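Local coordinates for protein transcriptional regulator (AraC-type DNA-binding domain-containing proteins) (Chromobacterium violaceum, PDB 3OIO) that probably binds specific DNA sequences through this AraC-type helix-turn-helix domain and regulates transcription, at residues S53-Y56 and L57-R60. Residues are numbered along the deposited sequence; the frame is centred on the assembly and turned at random. Where two conformers were deposited one is given.
Sequences SKYY and LELR
Y55 faces E58 and L59, and Y56 faces L59 and R60, one turn further along helix 52-70, a local i to i+3 and i to i+4 contact near the centre of the chain. Four successive backbone bonds establish the helix: L57 N to S53 O, E58 N to K54 O, L59 N to Y55 O and R60 N to Y56 O. In the conformer described here, one of two, L59 CD1 comes 4.3 Å from Y55 CE2 and also 4.3 Å from Y56 CD1, so this contact is provisional. With CG anti to its own N (chi1 -175°), the Y55 ring is turned to the side where E58 extends, leaving CD1 4.1 Å from E58 OE2; ring and carboxylate planes are 57° apart. In AraC-family DNA-binding domains a long helix joins two helix-turn-helix subdomains, and helix 52-70 has that place here, with helices 7-17, 26-33 and 37-47 before it and 75-81, 87-98 and 102-107 after. The partners of the side chains agree: Y55, Y56 and L59 touch helix 7-17, whereas L57 and R60 reach F84. The buried Y56 side chain and that of R60 run roughly perpendicular, with Y56 CD1 4.1 Å from R60 CD. Their polar ends then diverge: Y56 OH is hydrogen-bonded to N19 O and L24 N, while R60, kinked midway along its chain, gives NE to C82 O and makes a cation-pi contact with F84.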
loop_
_atom_site.group_PDB
_atom_site.type_symbol
_atom_site.label_atom_id
_atom_site.label_comp_id
_atom_site.label_asym_id
_atom_site.label_seq_id
_atom_site.Cartn_x
_atom_site.Cartn_y
_atom_site.Cartn_z
ATOM N N SER A 53 -2.006 7.828 4.967
ATOM C CA SER A 53 -0.673 7.219 5.032
ATOM C C SER A 53 -0.770 5.725 5.342
ATOM O O SER A 53 0.024 4.910 4.843
ATOM C CB SER A 53 0.194 7.936 6.071
ATOM O OG SER A 53 -0.411 7.829 7.334
ATOM N N LYS A 54 -1.741 5.359 6.160
ATOM C CA LYS A 54 -1.908 3.938 6.501
ATOM C C LYS A 54 -2.524 3.139 5.375
ATOM O O LYS A 54 -2.088 1.995 5.112
ATOM C CB LYS A 54 -2.666 3.776 7.816
ATOM C CG LYS A 54 -1.782 4.251 8.981
ATOM C CD LYS A 54 -2.498 4.173 10.324
ATOM C CE LYS A 54 -1.588 4.727 11.438
ATOM N NZ LYS A 54 -2.165 4.591 12.824
ATOM N N TYR A 55 -3.461 3.747 4.636
ATOM C CA TYR A 55 -3.982 3.070 3.457
ATOM C C TYR A 55 -2.842 2.908 2.419
ATOM O O TYR A 55 -2.722 1.879 1.751
ATOM C CB TYR A 55 -5.183 3.844 2.853
ATOM C CG TYR A 55 -5.787 3.093 1.714
ATOM C CD1 TYR A 55 -6.796 2.156 1.921
ATOM C CD2 TYR A 55 -5.282 3.268 0.414
ATOM C CE1 TYR A 55 -7.315 1.413 0.839
ATOM C CE2 TYR A 55 -5.772 2.534 -0.659
ATOM C CZ TYR A 55 -6.805 1.627 -0.446
ATOM O OH TYR A 55 -7.292 0.896 -1.509
ATOM N N TYR A 56 -2.002 3.930 2.284
ATOM C CA TYR A 56 -0.884 3.850 1.324
ATOM C C TYR A 56 0.062 2.688 1.679
ATOM O O TYR A 56 0.543 1.951 0.795
ATOM C CB TYR A 56 -0.109 5.187 1.331
ATOM C CG TYR A 56 0.363 5.656 -0.035
ATOM C CD1 TYR A 56 0.667 4.732 -1.068
ATOM C CD2 TYR A 56 0.558 7.025 -0.281
ATOM C CE1 TYR A 56 1.096 5.184 -2.332
ATOM C CE2 TYR A 56 0.995 7.491 -1.533
ATOM C CZ TYR A 56 1.283 6.574 -2.540
ATOM O OH TYR A 56 1.724 7.063 -3.740
ATOM N N LEU A 57 0.302 2.514 2.967
ATOM C CA LEU A 57 1.102 1.374 3.430
ATOM C C LEU A 57 0.385 0.059 3.043
ATOM O O LEU A 57 1.035 -0.878 2.561
ATOM C CB LEU A 57 1.303 1.436 4.938
ATOM C CG LEU A 57 2.089 0.242 5.527
ATOM C CD1 LEU A 57 3.525 0.145 4.936
ATOM C CD2 LEU A 57 2.115 0.324 7.104
ATOM N N GLU A 58 -0.934 -0.022 3.261
ATOM C CA GLU A 58 -1.656 -1.238 2.850
ATOM C C GLU A 58 -1.474 -1.528 1.354
ATOM O O GLU A 58 -1.305 -2.675 0.948
ATOM C CB GLU A 58 -3.162 -1.117 3.099
ATOM C CG GLU A 58 -3.569 -0.965 4.538
ATOM C CD GLU A 58 -5.092 -0.871 4.647
ATOM O OE1 GLU A 58 -5.794 -1.718 4.064
ATOM O OE2 GLU A 58 -5.593 0.077 5.287
ATOM N N LEU A 59 -1.545 -0.479 0.548
ATOM C CA LEU A 59 -1.409 -0.609 -0.892
ATOM C C LEU A 59 -0.008 -1.130 -1.251
ATOM O O LEU A 59 0.135 -2.079 -2.038
ATOM C CB LEU A 59 -1.668 0.770 -1.480
ATOM C CG LEU A 59 -1.732 1.013 -2.962
ATOM C CD1 LEU A 59 -2.290 2.427 -3.204
ATOM C CD2 LEU A 59 -0.322 0.864 -3.486
ATOM N N ARG A 60 1.021 -0.532 -0.647
ATOM C CA ARG A 60 2.411 -0.951 -0.894
ATOM C C ARG A 60 2.640 -2.398 -0.421
ATOM O O ARG A 60 3.331 -3.161 -1.110
ATOM C CB ARG A 60 3.384 0.020 -0.202
ATOM C CG ARG A 60 3.394 1.418 -0.919
ATOM C CD ARG A 60 3.984 2.588 -0.058
ATOM N NE ARG A 60 5.160 2.058 0.624
ATOM C CZ ARG A 60 5.485 2.268 1.887
ATOM N NH1 ARG A 60 6.529 1.579 2.401
ATOM N NH2 ARG A 60 4.782 3.156 2.621
#